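Local coordinates for protein ecto-NAD+ glycohydrolase (CD38 molecule) (Bos taurus, PDB 3GC6) that belongs to the ADP-ribosyl cyclase family as a disulfide-bonded, glycosylated CD38 ectoenzyme with a four-stranded parallel sheet flanked by helices, at residues K89-E92 and L93-Y97; D236-R240 and D241-Q245; T78-C81 and G82-V85. The protein carries 1 engineered substitution. All coordinates share one frame; numbering follows the deposited sequence.

Contact 1 of 3, residues K89-E92 and L93-Y97. With NAG (2-acetamido-2-deoxy-beta-D-glucopyranose), chain C.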
ATOM      1  N   LYS A  89     -24.367  20.026  -1.692  1.00  4.21           N
ATOM      2  CA  LYS A  89     -25.147  20.350  -2.905  1.00  4.59           C
ATOM      3  C   LYS A  89     -24.288  20.806  -4.091  1.00  4.78           C
ATOM      4  O   LYS A  89     -24.811  21.338  -5.065  1.00  5.01           O
ATOM      5  CB  LYS A  89     -26.258  21.379  -2.636  1.00  4.85           C
ATOM      6  CG  LYS A  89     -27.001  21.217  -1.290  1.00  5.94           C
ATOM      7  CD  LYS A  89     -27.646  19.851  -1.172  1.00  7.76           C
ATOM      8  CE  LYS A  89     -28.395  19.660   0.175  1.00  9.41           C
ATOM      9  NZ  LYS A  89     -29.516  20.616   0.404  1.00 10.75           N
ATOM     10  N   THR A  90     -22.980  20.548  -4.023  1.00  4.40           N
ATOM     11  CA  THR A  90     -22.021  20.985  -5.049  1.00  4.59           C
ATOM     12  C   THR A  90     -21.074  19.828  -5.412  1.00  4.79           C
ATOM     13  O   THR A  90     -19.881  20.040  -5.658  1.00  4.82           O
ATOM     14  CB  THR A  90     -21.145  22.124  -4.497  1.00  4.47           C
ATOM     15  OG1 THR A  90     -20.587  21.671  -3.252  1.00  4.03           O
ATOM     16  CG2 THR A  90     -21.995  23.377  -4.255  1.00  4.74           C
ATOM     17  N   LYS A  91     -21.612  18.617  -5.485  1.00  5.14           N
ATOM     18  CA  LYS A  91     -20.749  17.444  -5.627  1.00  5.66           C
ATOM     19  C   LYS A  91     -19.734  17.588  -6.751  1.00  5.46           C
ATOM     20  O   LYS A  91     -18.543  17.383  -6.549  1.00  5.54           O
ATOM     21  CB  LYS A  91     -21.580  16.186  -5.885  1.00  6.18           C
ATOM     22  CG  LYS A  91     -20.714  14.939  -5.903  1.00  8.14           C
ATOM     23  CD  LYS A  91     -21.543  13.662  -5.907  1.00 10.09           C
ATOM     24  CE  LYS A  91     -20.639  12.423  -5.849  1.00 11.56           C
ATOM     25  NZ  LYS A  91     -19.918  12.252  -4.544  1.00 11.77           N
ATOM     26  N   GLU A  92     -20.207  17.889  -7.947  1.00  5.70           N
ATOM     27  CA  GLU A  92     -19.294  17.923  -9.100  1.00  5.88           C
ATOM     28  C   GLU A  92     -18.223  19.033  -8.957  1.00  5.46           C
ATOM     29  O   GLU A  92     -17.021  18.816  -9.149  1.00  5.38           O
ATOM     30  CB  GLU A  92     -20.096  18.076 -10.408  1.00  6.29           C
ATOM     31  CG  GLU A  92     -20.746  16.765 -10.931  1.00  8.47           C
ATOM     32  CD  GLU A  92     -22.016  16.337 -10.174  1.00 11.33           C
ATOM     33  OE1 GLU A  92     -22.529  17.164  -9.390  1.00 12.82           O
ATOM     34  OE2 GLU A  92     -22.495  15.182 -10.348  1.00 12.61           O
ATOM     35  N   LEU A  93     -18.671  20.221  -8.590  1.00  5.24           N
ATOM     36  CA  LEU A  93     -17.748  21.349  -8.470  1.00  4.78           C
ATOM     37  C   LEU A  93     -16.730  21.122  -7.358  1.00  4.69           C
ATOM     38  O   LEU A  93     -15.545  21.401  -7.541  1.00  4.49           O
ATOM     39  CB  LEU A  93     -18.527  22.624  -8.189  1.00  4.89           C
ATOM     40  CG  LEU A  93     -17.642  23.830  -7.907  1.00  4.70           C
ATOM     41  CD1 LEU A  93     -16.779  24.258  -9.103  1.00  5.44           C
ATOM     42  CD2 LEU A  93     -18.548  24.965  -7.401  1.00  5.28           C
ATOM     43  N   ALA A  94     -17.200  20.633  -6.208  1.00  4.57           N
ATOM     44  CA  ALA A  94     -16.312  20.475  -5.058  1.00  4.48           C
ATOM     45  C   ALA A  94     -15.202  19.486  -5.372  1.00  4.86           C
ATOM     46  O   ALA A  94     -14.046  19.692  -4.985  1.00  4.63           O
ATOM     47  CB  ALA A  94     -17.114  20.024  -3.790  1.00  4.92           C
ATOM     48  N   HIS A  95     -15.544  18.429  -6.096  1.00  4.75           N
ATOM     49  CA  HIS A  95     -14.536  17.403  -6.384  1.00  5.02           C
ATOM     50  C   HIS A  95     -13.569  17.874  -7.463  1.00  4.95           C
ATOM     51  O   HIS A  95     -12.368  17.620  -7.370  1.00  5.17           O
ATOM     52  CB  HIS A  95     -15.204  16.056  -6.615  1.00  5.28           C
ATOM     53  CG  HIS A  95     -15.957  15.576  -5.401  1.00  6.54           C
ATOM     54  ND1 HIS A  95     -15.350  14.876  -4.369  1.00  7.89           N
ATOM     55  CD2 HIS A  95     -17.250  15.749  -5.020  1.00  6.80           C
ATOM     56  CE1 HIS A  95     -16.237  14.617  -3.423  1.00  6.05           C
ATOM     57  NE2 HIS A  95     -17.398  15.134  -3.793  1.00  8.78           N
ATOM     58  N   GLU A  96     -14.078  18.645  -8.423  1.00  4.87           N
ATOM     59  CA  GLU A  96     -13.171  19.271  -9.405  1.00  4.79           C
ATOM     60  C   GLU A  96     -12.194  20.212  -8.694  1.00  4.67           C
ATOM     61  O   GLU A  96     -10.983  20.184  -8.941  1.00  4.73           O
ATOM     62  CB  GLU A  96     -13.961  20.003 -10.499  1.00  5.13           C
ATOM     63  CG  GLU A  96     -13.084  20.664 -11.585  1.00  4.88           C
ATOM     64  CD  GLU A  96     -12.217  19.688 -12.372  1.00  6.50           C
ATOM     65  OE1 GLU A  96     -12.476  18.457 -12.336  1.00  6.59           O
ATOM     66  OE2 GLU A  96     -11.278  20.186 -13.046  1.00  6.26           O
ATOM     67  N   TYR A  97     -12.717  21.047  -7.796  1.00  4.41           N
ATOM     68  CA  TYR A  97     -11.861  21.962  -7.044  1.00  4.47           C
ATOM     69  C   TYR A  97     -10.809  21.192  -6.242  1.00  4.59           C
ATOM     70  O   TYR A  97      -9.625  21.528  -6.269  1.00  4.34           O
ATOM     71  CB  TYR A  97     -12.758  22.787  -6.120  1.00  4.39           C
ATOM     72  CG  TYR A  97     -12.080  23.592  -5.031  1.00  4.29           C
ATOM     73  CD1 TYR A  97     -11.376  24.758  -5.330  1.00  5.22           C
ATOM     74  CD2 TYR A  97     -12.234  23.239  -3.701  1.00  5.33           C
ATOM     75  CE1 TYR A  97     -10.806  25.539  -4.316  1.00  5.46           C
ATOM     76  CE2 TYR A  97     -11.670  24.010  -2.688  1.00  5.68           C
ATOM     77  CZ  TYR A  97     -10.947  25.125  -3.000  1.00  5.73           C
ATOM     78  OH  TYR A  97     -10.393  25.887  -1.990  1.00  6.98           O
TER
HETATM   79  C1  NAG C   1     -26.469  23.682  -7.500  1.00  5.44           C
HETATM   80  C2  NAG C   1     -25.370  23.178  -8.448  1.00  6.08           C
HETATM   81  C3  NAG C   1     -26.013  22.658  -9.747  1.00  6.75           C
HETATM   82  C4  NAG C   1     -27.217  21.732  -9.519  1.00  7.64           C
HETATM   83  C5  NAG C   1     -28.160  22.358  -8.495  1.00  7.20           C
HETATM   84  C6  NAG C   1     -29.337  21.443  -8.115  1.00  7.26           C
HETATM   85  C7  NAG C   1     -23.166  24.246  -8.254  1.00  5.58           C
HETATM   86  C8  NAG C   1     -22.366  25.488  -8.498  1.00  5.96           C
HETATM   87  N2  NAG C   1     -24.409  24.238  -8.771  1.00  5.56           N
HETATM   88  O3  NAG C   1     -25.040  22.038 -10.565  1.00  8.00           O
HETATM   89  O4  NAG C   1     -27.913  21.516 -10.757  1.00  8.94           O
HETATM   90  O5  NAG C   1     -27.413  22.635  -7.321  1.00  6.80           O
HETATM   91  O6  NAG C   1     -28.867  20.171  -7.717  1.00  8.19           O
HETATM   92  O7  NAG C   1     -22.680  23.303  -7.623  1.00  5.61           O
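Thr-90 and Ala-94 are joined by the first turn of helix 91-101: Ala-94 N donates to Thr-90 O at 2.8 Å, arriving almost in line with the carbonyl (C=O...N 178°). Two residues on, Glu-96 N reaches Glu-92 O at 3.0 Å, its donor tilted 21° from the carbonyl plane. Thr-90 holds the N-cap position, yet its hydroxyl makes no capping bond. With chi1 at 53°, OG1 lies between the backbone N and carbonyl carbon and is taken up by Val-168 O; across the turn the nearest side-chain atom to Thr-90 OG1 is CB of Ala-94, at 3.9 Å. The other branch, CG2 of Thr-90, faces the N-acetylglucosamine, 3.4 Å from its acetyl oxygen O7. On another side of the helix the aliphatic part of Lys-91 runs past the His-95 ring at a slant, and Lys-91 NZ makes a long, weak ion pair with Asp-116. Glu-96 turns to Arg-100 in a salt bridge. The helix follows strand 85-88 after two residues: Ala-94 packs on Trp-87, whose ring meets that of His-95 edge-to-face, and Leu-93 rests on Val-168 of strand 164-170 and on Phe-243 of helix 240-244.

Contact 2 of 3, residues D236-R240 and D241-Q245. With NAG (2-acetamido-2-deoxy-beta-D-glucopyranose), chain C.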
ATOM      1  N   ASP A 236     -18.785  35.058  -1.835  1.00  5.15           N
ATOM      2  CA  ASP A 236     -19.888  34.695  -2.706  1.00  5.19           C
ATOM      3  C   ASP A 236     -19.807  35.461  -4.037  1.00  5.31           C
ATOM      4  O   ASP A 236     -18.776  36.030  -4.374  1.00  5.51           O
ATOM      5  CB  ASP A 236     -21.234  34.956  -2.002  1.00  5.35           C
ATOM      6  CG  ASP A 236     -21.411  36.428  -1.618  1.00  6.24           C
ATOM      7  OD1 ASP A 236     -20.758  37.278  -2.245  1.00  6.13           O
ATOM      8  OD2 ASP A 236     -22.179  36.740  -0.673  1.00  6.69           O
ATOM      9  N   ASN A 237     -20.898  35.411  -4.778  1.00  5.70           N
ATOM     10  CA  ASN A 237     -21.022  36.046  -6.076  1.00  6.37           C
ATOM     11  C   ASN A 237     -19.881  35.650  -6.997  1.00  6.51           C
ATOM     12  O   ASN A 237     -19.220  36.502  -7.581  1.00  7.25           O
ATOM     13  CB  ASN A 237     -21.111  37.569  -5.928  1.00  6.68           C
ATOM     14  CG  ASN A 237     -21.768  38.216  -7.141  1.00  7.93           C
ATOM     15  OD1 ASN A 237     -22.452  37.537  -7.922  1.00 10.07           O
ATOM     16  ND2 ASN A 237     -21.554  39.508  -7.312  1.00  9.33           N
ATOM     17  N   LEU A 238     -19.619  34.347  -7.051  1.00  6.33           N
ATOM     18  CA  LEU A 238     -18.563  33.780  -7.922  1.00  6.20           C
ATOM     19  C   LEU A 238     -19.161  32.706  -8.798  1.00  5.78           C
ATOM     20  O   LEU A 238     -19.890  31.839  -8.319  1.00  5.70           O
ATOM     21  CB  LEU A 238     -17.460  33.090  -7.070  1.00  6.65           C
ATOM     22  CG  LEU A 238     -16.557  33.969  -6.224  1.00  8.02           C
ATOM     23  CD1 LEU A 238     -15.768  33.074  -5.276  1.00  8.63           C
ATOM     24  CD2 LEU A 238     -15.611  34.798  -7.089  1.00  9.47           C
ATOM     25  N   SER A 239     -18.837  32.721 -10.096  1.00  5.12           N
ATOM     26  CA  SER A 239     -19.210  31.622 -10.961  1.00  4.91           C
ATOM     27  C   SER A 239     -18.241  30.473 -10.713  1.00  4.73           C
ATOM     28  O   SER A 239     -17.187  30.656 -10.076  1.00  5.05           O
ATOM     29  CB  SER A 239     -19.091  32.044 -12.445  1.00  4.77           C
ATOM     30  OG  SER A 239     -17.728  32.300 -12.749  1.00  5.02           O
ATOM     31  N   ARG A 240     -18.541  29.309 -11.281  1.00  5.11           N
ATOM     32  CA  ARG A 240     -17.603  28.190 -11.199  1.00  5.08           C
ATOM     33  C   ARG A 240     -16.191  28.547 -11.678  1.00  4.83           C
ATOM     34  O   ARG A 240     -15.195  28.237 -11.019  1.00  4.80           O
ATOM     35  CB  ARG A 240     -18.111  26.990 -11.995  1.00  5.59           C
ATOM     36  CG  ARG A 240     -19.377  26.379 -11.448  1.00  6.26           C
ATOM     37  CD  ARG A 240     -19.760  25.150 -12.265  1.00  8.25           C
ATOM     38  NE  ARG A 240     -21.146  24.751 -12.034  1.00  9.06           N
ATOM     39  CZ  ARG A 240     -21.510  23.553 -11.594  1.00  9.70           C
ATOM     40  NH1 ARG A 240     -20.596  22.620 -11.337  1.00  9.79           N
ATOM     41  NH2 ARG A 240     -22.799  23.287 -11.415  1.00  9.53           N
ATOM     42  N   ASP A 241     -16.092  29.187 -12.842  1.00  4.68           N
ATOM     43  CA  ASP A 241     -14.767  29.511 -13.379  1.00  4.56           C
ATOM     44  C   ASP A 241     -14.061  30.559 -12.529  1.00  4.71           C
ATOM     45  O   ASP A 241     -12.838  30.463 -12.324  1.00  5.05           O
ATOM     46  CB  ASP A 241     -14.861  29.991 -14.829  1.00  4.61           C
ATOM     47  CG  ASP A 241     -15.268  28.878 -15.784  1.00  4.66           C
ATOM     48  OD1 ASP A 241     -15.203  27.684 -15.407  1.00  5.32           O
ATOM     49  OD2 ASP A 241     -15.631  29.198 -16.944  1.00  4.84           O
ATOM     50  N   GLN A 242     -14.803  31.560 -12.035  1.00  4.66           N
ATOM     51  CA  GLN A 242     -14.165  32.565 -11.169  1.00  4.83           C
ATOM     52  C   GLN A 242     -13.631  31.900  -9.903  1.00  4.84           C
ATOM     53  O   GLN A 242     -12.522  32.191  -9.465  1.00  5.24           O
ATOM     54  CB  GLN A 242     -15.151  33.674 -10.779  1.00  4.61           C
ATOM     55  CG  GLN A 242     -15.529  34.550 -11.965  1.00  5.56           C
ATOM     56  CD  GLN A 242     -16.600  35.525 -11.624  1.00  6.35           C
ATOM     57  OE1 GLN A 242     -17.573  35.203 -10.926  1.00  5.67           O
ATOM     58  NE2 GLN A 242     -16.450  36.746 -12.135  1.00  7.27           N
ATOM     59  N   PHE A 243     -14.414  30.987  -9.341  1.00  4.66           N
ATOM     60  CA  PHE A 243     -14.029  30.281  -8.121  1.00  4.88           C
ATOM     61  C   PHE A 243     -12.764  29.460  -8.358  1.00  5.01           C
ATOM     62  O   PHE A 243     -11.778  29.521  -7.592  1.00  5.14           O
ATOM     63  CB  PHE A 243     -15.183  29.364  -7.701  1.00  4.59           C
ATOM     64  CG  PHE A 243     -14.834  28.386  -6.601  1.00  4.14           C
ATOM     65  CD1 PHE A 243     -14.411  28.835  -5.359  1.00  4.62           C
ATOM     66  CD2 PHE A 243     -14.952  27.013  -6.812  1.00  4.86           C
ATOM     67  CE1 PHE A 243     -14.102  27.959  -4.344  1.00  4.80           C
ATOM     68  CE2 PHE A 243     -14.628  26.109  -5.800  1.00  4.46           C
ATOM     69  CZ  PHE A 243     -14.195  26.569  -4.570  1.00  4.39           C
ATOM     70  N   LEU A 244     -12.770  28.690  -9.434  1.00  4.97           N
ATOM     71  CA  LEU A 244     -11.620  27.809  -9.701  1.00  5.30           C
ATOM     72  C   LEU A 244     -10.327  28.596  -9.951  1.00  5.45           C
ATOM     73  O   LEU A 244      -9.212  28.096  -9.698  1.00  5.63           O
ATOM     74  CB  LEU A 244     -11.938  26.874 -10.893  1.00  5.14           C
ATOM     75  CG  LEU A 244     -12.983  25.806 -10.568  1.00  5.85           C
ATOM     76  CD1 LEU A 244     -13.383  25.104 -11.863  1.00  6.70           C
ATOM     77  CD2 LEU A 244     -12.490  24.791  -9.518  1.00  5.52           C
ATOM     78  N   GLN A 245     -10.471  29.810 -10.489  1.00  5.82           N
ATOM     79  CA  GLN A 245      -9.301  30.657 -10.834  1.00  6.52           C
ATOM     80  C   GLN A 245      -8.924  31.685  -9.745  1.00  6.92           C
ATOM     81  O   GLN A 245      -8.042  32.541  -9.956  1.00  6.97           O
ATOM     82  CB  GLN A 245      -9.543  31.371 -12.173  1.00  6.70           C
ATOM     83  CG  GLN A 245      -9.693  30.401 -13.367  1.00  6.24           C
ATOM     84  CD  GLN A 245      -9.825  31.130 -14.721  1.00  7.04           C
ATOM     85  OE1 GLN A 245     -10.318  32.263 -14.791  1.00  7.00           O
ATOM     86  NE2 GLN A 245      -9.381  30.467 -15.796  1.00  6.72           N
TER
HETATM   87  C1  NAG C   1     -26.469  23.682  -7.500  1.00  5.44           C
HETATM   88  C2  NAG C   1     -25.370  23.178  -8.448  1.00  6.08           C
HETATM   89  C3  NAG C   1     -26.013  22.658  -9.747  1.00  6.75           C
HETATM   90  C4  NAG C   1     -27.217  21.732  -9.519  1.00  7.64           C
HETATM   91  C5  NAG C   1     -28.160  22.358  -8.495  1.00  7.20           C
HETATM   92  C6  NAG C   1     -29.337  21.443  -8.115  1.00  7.26           C
HETATM   93  C7  NAG C   1     -23.166  24.246  -8.254  1.00  5.58           C
HETATM   94  C8  NAG C   1     -22.366  25.488  -8.498  1.00  5.96           C
HETATM   95  N2  NAG C   1     -24.409  24.238  -8.771  1.00  5.56           N
HETATM   96  O3  NAG C   1     -25.040  22.038 -10.565  1.00  8.00           O
HETATM   97  O4  NAG C   1     -27.913  21.516 -10.757  1.00  8.94           O
HETATM   98  O5  NAG C   1     -27.413  22.635  -7.321  1.00  6.80           O
HETATM   99  O6  NAG C   1     -28.867  20.171  -7.717  1.00  8.19           O
HETATM  100  O7  NAG C   1     -22.680  23.303  -7.623  1.00  5.61           O
HETATM  101  O   HOH W   1     -20.131  36.076 -10.869  1.00  8.85           O
HETATM  102  O   HOH W   2     -18.227  29.582 -14.834  1.00  5.92           O
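Ser-239 and Gln-242 grip each other by reciprocal bonds. Gln-242 N donates to Ser-239 OG at 3.1 Å, and Ser-239 N returns a bond to Gln-242 OE1 at 2.9 Å, nearly straight at the hydrogen (168°) and lying in the amide plane on a lone pair of OE1. The serine hydroxyl reaches back over the helix start because chi1 is 65°, which puts OG on the side of both backbone N and carbonyl carbon; CG of Gln-242 passes 3.2 Å from Ser-239 OG. Gln-242 OE1 also takes a bond from a water at 2.7 Å, which bonds weakly to Asn-237 O, and a second water accepts from Asp-241 N. The reciprocal Ser-239 and Gln-242 bonds form a capping box, which starts helix 240-244 as the chain leaves the region of strand 231-239, an outermost strand of the parallel sheet in this chain. Behind the cap, Phe-243 N donates to Ser-239 O and Leu-244 N to Arg-240 O. Leu-238 sets CD2 3.9 Å from Gln-242 CB, and its backbone is bonded to His-203. Farther out, Arg-240 extends from CG to NE towards an N-acetylglucosamine of the protein's own glycan: the sugar's methyl C8 sits over one face of the guanidinium, offset toward its rim, while O3 lies at the edge, 2.7 Å from Arg-240 NH2 in a weak, bent hydrogen bond. NH2 also forms a salt bridge with Asp-204, consistent with its orienting the group, and Asp-204 is hydrogen-bonded to the same sugar. The Phe-243 ring meets Trp-200 of strand 196-203.

Contact 3 of 3, residues T78-C81 and G82-V85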
ATOM      1  N   THR A  78      -8.831  10.993   8.154  1.00  5.05           N
ATOM      2  CA  THR A  78      -8.055  12.126   8.656  0.50  5.28           C
ATOM      3  C   THR A  78      -7.340  12.755   7.458  1.00  5.65           C
ATOM      4  O   THR A  78      -6.729  12.020   6.675  1.00  6.38           O
ATOM      5  CB  THR A  78      -7.012  11.596   9.670  0.50  5.37           C
ATOM      6  OG1 THR A  78      -7.689  10.898  10.725  0.50  5.50           O
ATOM      7  CG2 THR A  78      -6.190  12.710  10.268  0.50  5.11           C
ATOM      8  N   VAL A  79      -7.398  14.076   7.334  1.00  5.20           N
ATOM      9  CA  VAL A  79      -6.779  14.780   6.215  1.00  5.50           C
ATOM     10  C   VAL A  79      -5.734  15.726   6.817  1.00  5.55           C
ATOM     11  O   VAL A  79      -5.976  16.328   7.882  1.00  5.43           O
ATOM     12  CB  VAL A  79      -7.884  15.583   5.471  1.00  5.24           C
ATOM     13  CG1 VAL A  79      -7.300  16.561   4.460  1.00  5.96           C
ATOM     14  CG2 VAL A  79      -8.873  14.605   4.812  1.00  6.10           C
ATOM     15  N   PRO A  80      -4.577  15.885   6.138  1.00  5.52           N
ATOM     16  CA  PRO A  80      -3.570  16.811   6.660  1.00  5.41           C
ATOM     17  C   PRO A  80      -4.102  18.219   6.892  1.00  5.30           C
ATOM     18  O   PRO A  80      -4.993  18.696   6.176  1.00  5.19           O
ATOM     19  CB  PRO A  80      -2.496  16.839   5.561  1.00  5.63           C
ATOM     20  CG  PRO A  80      -2.619  15.503   4.898  1.00  5.82           C
ATOM     21  CD  PRO A  80      -4.104  15.157   4.948  1.00  5.52           C
ATOM     22  N   CYS A  81      -3.531  18.898   7.881  1.00  5.49           N
ATOM     23  CA  CYS A  81      -3.936  20.257   8.191  1.00  5.91           C
ATOM     24  C   CYS A  81      -3.927  21.142   6.969  1.00  5.77           C
ATOM     25  O   CYS A  81      -2.966  21.147   6.210  1.00  5.89           O
ATOM     26  CB  CYS A  81      -2.988  20.828   9.239  1.00  6.38           C
ATOM     27  SG  CYS A  81      -3.067  19.920  10.787  1.00  8.57           S
ATOM     28  N   GLY A  82      -5.006  21.899   6.785  1.00  5.32           N
ATOM     29  CA  GLY A  82      -5.063  22.867   5.704  1.00  5.46           C
ATOM     30  C   GLY A  82      -5.492  22.297   4.357  1.00  5.62           C
ATOM     31  O   GLY A  82      -5.644  23.046   3.382  1.00  6.25           O
ATOM     32  N   GLN A  83      -5.698  20.987   4.281  1.00  4.87           N
ATOM     33  CA  GLN A  83      -6.021  20.368   2.978  1.00  4.81           C
ATOM     34  C   GLN A  83      -7.478  19.872   2.876  1.00  4.58           C
ATOM     35  O   GLN A  83      -7.847  19.245   1.871  1.00  4.65           O
ATOM     36  CB  GLN A  83      -5.070  19.191   2.696  1.00  5.33           C
ATOM     37  CG  GLN A  83      -3.631  19.684   2.521  1.00  6.73           C
ATOM     38  CD  GLN A  83      -2.633  18.528   2.406  1.00  8.32           C
ATOM     39  OE1 GLN A  83      -2.983  17.441   1.958  1.00  8.59           O
ATOM     40  NE2 GLN A  83      -1.405  18.752   2.874  1.00  9.76           N
ATOM     41  N   GLN A  84      -8.298  20.144   3.897  1.00  3.98           N
ATOM     42  CA  GLN A  84      -9.605  19.509   3.959  1.00  3.93           C
ATOM     43  C   GLN A  84     -10.708  20.367   3.338  1.00  3.84           C
ATOM     44  O   GLN A  84     -10.780  21.591   3.601  1.00  4.20           O
ATOM     45  CB  GLN A  84      -9.961  19.235   5.428  1.00  3.88           C
ATOM     46  CG  GLN A  84     -11.142  18.307   5.652  1.00  4.36           C
ATOM     47  CD  GLN A  84     -11.094  17.688   7.044  1.00  4.57           C
ATOM     48  OE1 GLN A  84     -10.037  17.644   7.686  1.00  5.39           O
ATOM     49  NE2 GLN A  84     -12.234  17.214   7.510  1.00  5.12           N
ATOM     50  N   VAL A  85     -11.561  19.713   2.530  1.00  3.31           N
ATOM     51  CA  VAL A  85     -12.692  20.360   1.875  1.00  3.76           C
ATOM     52  C   VAL A  85     -14.009  19.703   2.290  1.00  3.71           C
ATOM     53  O   VAL A  85     -14.116  18.453   2.288  1.00  3.87           O
ATOM     54  CB  VAL A  85     -12.559  20.208   0.359  1.00  3.94           C
ATOM     55  CG1 VAL A  85     -13.818  20.734  -0.340  1.00  4.28           C
ATOM     56  CG2 VAL A  85     -11.319  21.018  -0.113  1.00  4.47           C
TER
HETATM   57  O   HOH W   3      -7.708  19.012   8.169  1.00  5.43           O
HETATM   58  O   HOH W   4      -9.163  15.382   9.132  1.00  6.74           O
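Pro-80 and Gln-83 close a type II beta turn, with Gln-83 N donating to Pro-80 O at 3.1 Å from 30° off the carbonyl plane. Gly-82 takes the third position with a positive phi of 84°, which glycine accepts readily. The extended Gln-83 side chain crosses the proline ring at a slant: its amide lies against the ring, Gln-83 NE2 3.5 Å from Pro-80 CB and OE1 3.5 Å from Pro-80 CG. Val-79 points toward the second arm, its CG1 brought to 3.9 Å from Gln-83 CB by standing anti to its own nitrogen (chi1 169°). Water joins the arms as well: one molecule accepts from Val-79 N at 2.8 Å and donates to Gln-84 OE1 at 2.8 Å, and another lies 2.7 Å from Gln-84 OE1 and 3.2 Å from Val-79 O. The amide of Gln-84 is held at its other end too, since NE2 donates to Phe-157 O. Cys-81, at the second turn position, is in a disulfide with Cys-162. The turn lies in the loop between helix 69-74 and strand 85-88, and the backbone of Gln-84 bonds to that of Arg-166 in strand 164-170 as the chain enters strand 85-88.

How the contacts relate
Contacts 1 and 2 are both helix starts on the parallel sheet and they touch: Tyr-97 CD1 lies 3.4 Å from Phe-243 CZ, and Leu-93 packs against Arg-240. Each also borders the same N-acetylglucosamine, mainly by a threonine methyl in contact 1 but by a charged group in contact 2. Their N-caps differ, the threonine hydroxyl being spent on a neighbouring strand and the serine hydroxyl on its own helix. All three are partly buried, contact 2 lying farthest from the chain's centre. Contact 3, a water-bridged turn tied by a disulfide, touches contact 1 through Val-85 and Tyr-97 but stays about 7 Å from contact 2 at the nearest atoms.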